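Long-range contact in DNA polymerase (Bacillus phage phi29, PDB 2PY5), which replicates the viral genome by protein-primed, strand-displacing DNA synthesis with high processivity and proofreads it with a 3'-5' exonuclease: residues K208-K220 / R261-G273. The protein carries 2 engineered substitutions. Residues are numbered along the deposited sequence; the frame is centred on the assembly and turned at random.
Sequences KKVFPTLSLGLDK and RLLPYGEPIVFEG. With EDO (1,2-ethanediol), chain M.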
ATOM      1  N   LYS F 208       5.398  15.734 -20.672  1.00 32.55           N
ATOM      2  CA  LYS F 208       4.196  16.115 -21.407  1.00 34.70           C
ATOM      3  C   LYS F 208       4.168  15.540 -22.823  1.00 34.99           C
ATOM      4  O   LYS F 208       3.107  15.197 -23.349  1.00 37.43           O
ATOM      5  CB  LYS F 208       4.083  17.639 -21.479  1.00 37.30           C
ATOM      6  CG  LYS F 208       3.823  18.298 -20.146  1.00 42.46           C
ATOM      7  CD  LYS F 208       3.875  19.804 -20.304  1.00 46.83           C
ATOM      8  CE  LYS F 208       3.510  20.515 -19.035  1.00 49.88           C
ATOM      9  NZ  LYS F 208       4.069  21.904 -19.051  1.00 52.00           N
ATOM     10  N   LYS F 209       5.336  15.425 -23.425  1.00 34.34           N
ATOM     11  CA  LYS F 209       5.451  14.933 -24.795  1.00 36.72           C
ATOM     12  C   LYS F 209       5.206  13.435 -24.836  1.00 36.45           C
ATOM     13  O   LYS F 209       4.465  12.942 -25.704  1.00 38.73           O
ATOM     14  CB  LYS F 209       6.834  15.261 -25.345  1.00 40.56           C
ATOM     15  CG  LYS F 209       7.013  14.969 -26.824  1.00 45.28           C
ATOM     16  CD  LYS F 209       8.295  15.590 -27.332  1.00 50.10           C
ATOM     17  CE  LYS F 209       8.452  15.441 -28.839  1.00 52.32           C
ATOM     18  NZ  LYS F 209       9.558  16.316 -29.347  1.00 54.86           N
ATOM     19  N   VAL F 210       5.808  12.704 -23.900  1.00 32.74           N
ATOM     20  CA  VAL F 210       5.760  11.240 -23.930  1.00 32.31           C
ATOM     21  C   VAL F 210       4.584  10.637 -23.162  1.00 33.18           C
ATOM     22  O   VAL F 210       4.193   9.499 -23.439  1.00 35.40           O
ATOM     23  CB  VAL F 210       7.088  10.574 -23.494  1.00 33.98           C
ATOM     24  CG1 VAL F 210       8.270  11.174 -24.292  1.00 34.55           C
ATOM     25  CG2 VAL F 210       7.308  10.660 -22.025  1.00 33.89           C
ATOM     26  N   PHE F 211       4.018  11.378 -22.202  1.00 31.59           N
ATOM     27  CA  PHE F 211       2.839  10.893 -21.455  1.00 31.94           C
ATOM     28  C   PHE F 211       1.675  11.871 -21.633  1.00 30.97           C
ATOM     29  O   PHE F 211       1.305  12.595 -20.691  1.00 33.55           O
ATOM     30  CB  PHE F 211       3.178  10.694 -19.982  1.00 33.73           C
ATOM     31  CG  PHE F 211       4.332   9.774 -19.746  1.00 32.00           C
ATOM     32  CD1 PHE F 211       5.441  10.190 -19.021  1.00 33.04           C
ATOM     33  CD2 PHE F 211       4.327   8.478 -20.273  1.00 32.29           C
ATOM     34  CE1 PHE F 211       6.506   9.327 -18.806  1.00 35.96           C
ATOM     35  CE2 PHE F 211       5.377   7.610 -20.057  1.00 32.76           C
ATOM     36  CZ  PHE F 211       6.470   8.020 -19.321  1.00 34.95           C
ATOM     37  N   PRO F 212       1.093  11.893 -22.840  1.00 32.24           N
ATOM     38  CA  PRO F 212       0.001  12.785 -23.141  1.00 32.10           C
ATOM     39  C   PRO F 212      -1.244  12.396 -22.353  1.00 33.27           C
ATOM     40  O   PRO F 212      -1.404  11.226 -21.941  1.00 34.27           O
ATOM     41  CB  PRO F 212      -0.215  12.581 -24.636  1.00 34.02           C
ATOM     42  CG  PRO F 212       0.227  11.206 -24.884  1.00 35.09           C
ATOM     43  CD  PRO F 212       1.406  11.033 -23.992  1.00 32.76           C
ATOM     44  N   THR F 213      -2.108  13.373 -22.134  1.00 35.82           N
ATOM     45  CA  THR F 213      -3.330  13.152 -21.380  1.00 36.74           C
ATOM     46  C   THR F 213      -4.318  12.432 -22.258  1.00 36.99           C
ATOM     47  O   THR F 213      -4.674  12.926 -23.334  1.00 42.00           O
ATOM     48  CB  THR F 213      -3.946  14.484 -20.947  1.00 38.85           C
ATOM     49  OG1 THR F 213      -2.968  15.249 -20.245  1.00 41.90           O
ATOM     50  CG2 THR F 213      -5.154  14.241 -20.046  1.00 39.97           C
ATOM     51  N   LEU F 214      -4.746  11.242 -21.833  1.00 34.55           N
ATOM     52  CA  LEU F 214      -5.745  10.501 -22.569  1.00 35.30           C
ATOM     53  C   LEU F 214      -7.144  10.979 -22.192  1.00 34.95           C
ATOM     54  O   LEU F 214      -7.394  11.464 -21.077  1.00 33.69           O
ATOM     55  CB  LEU F 214      -5.627   8.998 -22.310  1.00 36.91           C
ATOM     56  CG  LEU F 214      -4.300   8.296 -22.696  1.00 39.97           C
ATOM     57  CD1 LEU F 214      -4.606   6.794 -22.803  1.00 43.97           C
ATOM     58  CD2 LEU F 214      -3.658   8.832 -23.953  1.00 43.80           C
ATOM     59  N   SER F 215      -8.065  10.844 -23.136  1.00 33.25           N
ATOM     60  CA  SER F 215      -9.447  11.135 -22.849  1.00 33.39           C
ATOM     61  C   SER F 215      -9.942  10.205 -21.740  1.00 33.07           C
ATOM     62  O   SER F 215      -9.390   9.119 -21.504  1.00 34.05           O
ATOM     63  CB  SER F 215     -10.302  10.947 -24.089  1.00 35.12           C
ATOM     64  OG  SER F 215     -10.437   9.573 -24.389  1.00 36.21           O
ATOM     65  N   LEU F 216     -10.993  10.618 -21.056  1.00 32.65           N
ATOM     66  CA  LEU F 216     -11.558   9.787 -20.019  1.00 31.94           C
ATOM     67  C   LEU F 216     -12.042   8.434 -20.570  1.00 33.17           C
ATOM     68  O   LEU F 216     -11.887   7.412 -19.904  1.00 34.09           O
ATOM     69  CB  LEU F 216     -12.689  10.516 -19.299  1.00 34.18           C
ATOM     70  CG  LEU F 216     -12.218  11.746 -18.504  1.00 38.26           C
ATOM     71  CD1 LEU F 216     -13.423  12.536 -17.955  1.00 41.65           C
ATOM     72  CD2 LEU F 216     -11.266  11.366 -17.377  1.00 40.45           C
ATOM     73  N   GLY F 217     -12.607   8.435 -21.774  1.00 33.94           N
ATOM     74  CA  GLY F 217     -13.092   7.177 -22.376  1.00 32.92           C
ATOM     75  C   GLY F 217     -11.957   6.214 -22.684  1.00 32.47           C
ATOM     76  O   GLY F 217     -12.065   5.000 -22.449  1.00 34.59           O
ATOM     77  N   LEU F 218     -10.859   6.744 -23.208  1.00 32.80           N
ATOM     78  CA  LEU F 218      -9.718   5.893 -23.509  1.00 32.95           C
ATOM     79  C   LEU F 218      -9.068   5.418 -22.235  1.00 31.25           C
ATOM     80  O   LEU F 218      -8.647   4.261 -22.147  1.00 31.09           O
ATOM     81  CB  LEU F 218      -8.691   6.606 -24.392  1.00 35.93           C
ATOM     82  CG  LEU F 218      -9.105   6.796 -25.857  1.00 41.19           C
ATOM     83  CD1 LEU F 218      -7.939   7.400 -26.627  1.00 45.86           C
ATOM     84  CD2 LEU F 218      -9.568   5.480 -26.505  1.00 43.94           C
ATOM     85  N   ASP F 219      -8.947   6.306 -21.240  1.00 30.47           N
ATOM     86  CA  ASP F 219      -8.365   5.913 -19.965  1.00 30.77           C
ATOM     87  C   ASP F 219      -9.150   4.760 -19.338  1.00 29.38           C
ATOM     88  O   ASP F 219      -8.565   3.856 -18.777  1.00 30.30           O
ATOM     89  CB  ASP F 219      -8.311   7.092 -18.990  1.00 33.38           C
ATOM     90  CG  ASP F 219      -7.476   6.779 -17.784  1.00 33.52           C
ATOM     91  OD1 ASP F 219      -8.063   6.520 -16.711  1.00 32.64           O
ATOM     92  OD2 ASP F 219      -6.220   6.730 -17.933  1.00 32.91           O
ATOM     93  N   LYS F 220     -10.476   4.832 -19.411  1.00 30.96           N
ATOM     94  CA  LYS F 220     -11.337   3.798 -18.862  1.00 31.47           C
ATOM     95  C   LYS F 220     -11.060   2.429 -19.521  1.00 29.26           C
ATOM     96  O   LYS F 220     -10.973   1.427 -18.834  1.00 31.33           O
ATOM     97  CB  LYS F 220     -12.811   4.192 -19.021  1.00 34.09           C
ATOM     98  CG  LYS F 220     -13.790   3.208 -18.419  1.00 35.46           C
ATOM     99  CD  LYS F 220     -15.219   3.794 -18.355  1.00 37.13           C
ATOM    100  N   ARG F 261      12.305  -3.250 -19.082  1.00 31.62           N
ATOM    101  CA  ARG F 261      11.280  -3.750 -19.983  1.00 29.76           C
ATOM    102  C   ARG F 261      10.809  -2.740 -21.017  1.00 31.04           C
ATOM    103  O   ARG F 261      10.924  -1.542 -20.825  1.00 31.94           O
ATOM    104  CB  ARG F 261      10.045  -4.264 -19.227  1.00 29.76           C
ATOM    105  CG  ARG F 261      10.354  -5.371 -18.249  1.00 30.52           C
ATOM    106  CD  ARG F 261      10.686  -6.684 -18.909  1.00 31.45           C
ATOM    107  NE  ARG F 261      10.589  -7.777 -17.944  1.00 31.26           N
ATOM    108  CZ  ARG F 261      10.842  -9.049 -18.199  1.00 32.65           C
ATOM    109  NH1 ARG F 261      11.237  -9.440 -19.410  1.00 33.55           N
ATOM    110  NH2 ARG F 261      10.695  -9.951 -17.235  1.00 34.81           N
ATOM    111  N   LEU F 262      10.305  -3.258 -22.128  1.00 30.59           N
ATOM    112  CA  LEU F 262       9.652  -2.432 -23.141  1.00 31.33           C
ATOM    113  C   LEU F 262       8.344  -1.897 -22.584  1.00 32.74           C
ATOM    114  O   LEU F 262       7.453  -2.672 -22.234  1.00 31.51           O
ATOM    115  CB  LEU F 262       9.386  -3.253 -24.398  1.00 32.30           C
ATOM    116  CG  LEU F 262       8.898  -2.506 -25.628  1.00 32.15           C
ATOM    117  CD1 LEU F 262       9.964  -1.508 -26.152  1.00 33.31           C
ATOM    118  CD2 LEU F 262       8.517  -3.525 -26.703  1.00 35.31           C
ATOM    119  N   LEU F 263       8.211  -0.579 -22.533  1.00 29.94           N
ATOM    120  CA  LEU F 263       7.066   0.068 -21.889  1.00 31.50           C
ATOM    121  C   LEU F 263       6.423   1.116 -22.793  1.00 34.13           C
ATOM    122  O   LEU F 263       7.101   1.724 -23.637  1.00 31.74           O
ATOM    123  CB  LEU F 263       7.465   0.675 -20.549  1.00 31.02           C
ATOM    124  CG  LEU F 263       7.964  -0.290 -19.469  1.00 28.71           C
ATOM    125  CD1 LEU F 263       8.597   0.436 -18.286  1.00 30.41           C
ATOM    126  CD2 LEU F 263       6.782  -1.170 -19.029  1.00 32.19           C
ATOM    127  N   PRO F 264       5.117   1.336 -22.636  1.00 29.59           N
ATOM    128  CA  PRO F 264       4.376   2.187 -23.563  1.00 28.45           C
ATOM    129  C   PRO F 264       4.535   3.675 -23.306  1.00 32.03           C
ATOM    130  O   PRO F 264       4.699   4.113 -22.156  1.00 31.65           O
ATOM    131  CB  PRO F 264       2.921   1.772 -23.281  1.00 31.03           C
ATOM    132  CG  PRO F 264       2.937   1.502 -21.840  1.00 31.21           C
ATOM    133  CD  PRO F 264       4.214   0.766 -21.609  1.00 30.09           C
ATOM    134  N   TYR F 265       4.417   4.464 -24.377  1.00 30.12           N
ATOM    135  CA  TYR F 265       4.317   5.912 -24.253  1.00 32.33           C
ATOM    136  C   TYR F 265       3.513   6.479 -25.430  1.00 30.04           C
ATOM    137  O   TYR F 265       3.196   5.764 -26.417  1.00 30.68           O
ATOM    138  CB  TYR F 265       5.715   6.557 -24.173  1.00 31.36           C
ATOM    139  CG  TYR F 265       6.452   6.592 -25.485  1.00 30.97           C
ATOM    140  CD1 TYR F 265       6.386   7.715 -26.310  1.00 30.83           C
ATOM    141  CD2 TYR F 265       7.201   5.509 -25.914  1.00 31.77           C
ATOM    142  CE1 TYR F 265       7.045   7.749 -27.525  1.00 29.65           C
ATOM    143  CE2 TYR F 265       7.879   5.545 -27.159  1.00 30.60           C
ATOM    144  CZ  TYR F 265       7.763   6.656 -27.948  1.00 30.38           C
ATOM    145  OH  TYR F 265       8.444   6.707 -29.174  1.00 33.02           O
ATOM    146  N   GLY F 266       3.204   7.769 -25.327  1.00 31.79           N
ATOM    147  CA  GLY F 266       2.541   8.486 -26.395  1.00 31.34           C
ATOM    148  C   GLY F 266       1.063   8.257 -26.567  1.00 32.51           C
ATOM    149  O   GLY F 266       0.418   7.574 -25.756  1.00 33.05           O
ATOM    150  N   GLU F 267       0.517   8.835 -27.636  1.00 32.29           N
ATOM    151  CA  GLU F 267      -0.907   8.734 -27.915  1.00 32.80           C
ATOM    152  C   GLU F 267      -1.172   7.361 -28.495  1.00 32.52           C
ATOM    153  O   GLU F 267      -0.528   6.973 -29.470  1.00 33.01           O
ATOM    154  CB  GLU F 267      -1.369   9.786 -28.923  1.00 35.75           C
ATOM    155  CG  GLU F 267      -2.898   9.853 -29.082  1.00 40.98           C
ATOM    156  CD  GLU F 267      -3.636  10.348 -27.811  1.00 46.26           C
ATOM    157  OE1 GLU F 267      -3.094  11.237 -27.127  1.00 47.45           O
ATOM    158  OE2 GLU F 267      -4.766   9.848 -27.510  1.00 46.81           O
ATOM    159  N   PRO F 268      -2.113   6.626 -27.917  1.00 32.94           N
ATOM    160  CA  PRO F 268      -2.428   5.339 -28.517  1.00 32.55           C
ATOM    161  C   PRO F 268      -3.188   5.461 -29.831  1.00 32.75           C
ATOM    162  O   PRO F 268      -3.768   6.512 -30.128  1.00 33.00           O
ATOM    163  CB  PRO F 268      -3.331   4.673 -27.472  1.00 35.33           C
ATOM    164  CG  PRO F 268      -3.950   5.781 -26.765  1.00 37.67           C
ATOM    165  CD  PRO F 268      -2.897   6.861 -26.691  1.00 34.77           C
ATOM    166  N   ILE F 269      -3.186   4.375 -30.598  1.00 30.82           N
ATOM    167  CA  ILE F 269      -4.051   4.235 -31.753  1.00 30.50           C
ATOM    168  C   ILE F 269      -5.081   3.136 -31.468  1.00 31.97           C
ATOM    169  O   ILE F 269      -4.729   2.033 -31.035  1.00 31.59           O
ATOM    170  CB  ILE F 269      -3.250   3.919 -33.024  1.00 33.03           C
ATOM    171  CG1 ILE F 269      -2.358   5.107 -33.382  1.00 33.03           C
ATOM    172  CG2 ILE F 269      -4.177   3.580 -34.187  1.00 35.00           C
ATOM    173  CD1 ILE F 269      -1.469   4.860 -34.584  1.00 34.66           C
ATOM    174  N   VAL F 270      -6.346   3.468 -31.675  1.00 31.26           N
ATOM    175  CA  VAL F 270      -7.434   2.505 -31.490  1.00 32.68           C
ATOM    176  C   VAL F 270      -7.561   1.645 -32.747  1.00 33.05           C
ATOM    177  O   VAL F 270      -7.422   2.146 -33.886  1.00 34.77           O
ATOM    178  CB  VAL F 270      -8.778   3.229 -31.278  1.00 33.93           C
ATOM    179  CG1 VAL F 270      -9.946   2.244 -31.236  1.00 37.33           C
ATOM    180  CG2 VAL F 270      -8.735   4.075 -30.032  1.00 37.69           C
ATOM    181  N   PHE F 271      -7.871   0.356 -32.552  1.00 33.04           N
ATOM    182  CA  PHE F 271      -8.158  -0.549 -33.668  1.00 32.39           C
ATOM    183  C   PHE F 271      -9.376  -1.403 -33.351  1.00 32.46           C
ATOM    184  O   PHE F 271      -9.682  -1.622 -32.189  1.00 30.97           O
ATOM    185  CB  PHE F 271      -6.950  -1.447 -33.995  1.00 32.63           C
ATOM    186  CG  PHE F 271      -6.481  -2.299 -32.854  1.00 32.80           C
ATOM    187  CD1 PHE F 271      -7.045  -3.555 -32.600  1.00 31.60           C
ATOM    188  CD2 PHE F 271      -5.463  -1.857 -32.022  1.00 32.44           C
ATOM    189  CE1 PHE F 271      -6.606  -4.327 -31.539  1.00 32.29           C
ATOM    190  CE2 PHE F 271      -5.015  -2.638 -30.973  1.00 33.27           C
ATOM    191  CZ  PHE F 271      -5.587  -3.854 -30.717  1.00 32.37           C
ATOM    192  N   GLU F 272     -10.067  -1.860 -34.394  1.00 34.09           N
ATOM    193  CA  GLU F 272     -11.158  -2.835 -34.242  1.00 33.17           C
ATOM    194  C   GLU F 272     -10.604  -4.228 -34.524  1.00 34.49           C
ATOM    195  O   GLU F 272      -9.623  -4.388 -35.262  1.00 34.51           O
ATOM    196  CB  GLU F 272     -12.342  -2.502 -35.162  1.00 38.25           C
ATOM    197  CG  GLU F 272     -13.030  -1.173 -34.846  1.00 43.43           C
ATOM    198  CD  GLU F 272     -13.532  -1.056 -33.395  1.00 48.54           C
ATOM    199  OE1 GLU F 272     -14.543  -1.706 -33.053  1.00 50.52           O
ATOM    200  OE2 GLU F 272     -12.922  -0.296 -32.602  1.00 54.72           O
ATOM    201  N   GLY F 273     -11.221  -5.245 -33.924  1.00 32.63           N
ATOM    202  CA  GLY F 273     -10.804  -6.605 -34.154  1.00 32.16           C
ATOM    203  C   GLY F 273      -9.504  -6.953 -33.481  1.00 32.28           C
ATOM    204  O   GLY F 273      -9.200  -6.428 -32.411  1.00 31.05           O
TER
HETATM  205  C1  EDO M8011       0.395  16.938 -21.418  1.00 42.35           C
HETATM  206  O1  EDO M8011       0.914  16.463 -22.669  1.00 40.62           O
HETATM  207  C2  EDO M8011       0.076  15.773 -20.482  1.00 41.36           C
HETATM  208  O2  EDO M8011       1.238  15.205 -19.874  1.00 40.68           O
HETATM  209  O   HOH W   1      -4.002  13.405 -25.905  1.00 51.38           O
HETATM  210  O   HOH W   2      -7.000  10.789 -25.960  1.00 33.97           O
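The carboxylate of Glu267 reaches the loop 211-215 through two waters, one on each oxygen: one water donates to both Glu267 OE1 and Thr213 O, the other accepts from Ser215 N and donates to Glu267 OE2. With chi1 at -171° Glu267 leads away from its own amide, then bends at chi2, which brings the acid alongside Leu214, with OE2 3.9 Å from Leu214 CD2. One direct hydrogen bond joins the segments. Gly266 N gives it to Val210 O at the end of helix 204-210 (2.7 Å). The same oxygen meets the edge of the Tyr265 ring and lies 3.4 Å from Tyr265 CB. Gly266, with positive phi, is the corner where the chain swings from strand 263-265 into strand 267-272, and Pro212 lies against this backbone, its CG 3.5 Å from Gly266 C. Farther along, Leu214 points its CD2 at the CD corner of the Pro268 ring, closer than usual for two carbons (3.5 Å). Leu218, one turn into the helix that Ser215 caps through its OG, sends CD2 to Val270 CG2 (3.9 Å). An ethanediol, probably from the crystallisation liquor, bridges Lys208 O and Phe211 O. Phe211 has Val210 CG2 over one ring face and also packs against Phe207, Phe393 and Tyr426, whose hydroxyl hydrogen-bonds to Gly266 O. The contact thus joins the 192-229 region, involved in DNA binding, coordinating synthesis with degradation and contacting the terminal protein, to the polymerisation region. Strands 263-265 and 267-272 both pair antiparallel with strand 340-356, where Tyr265 lies near Thr356, which binds single-stranded DNA and is essential for 3'-5' exonucleolysis; helix 427-447 packs on Phe211 and Leu263, and helix 216-220 crosses strand 267-272 at 79°.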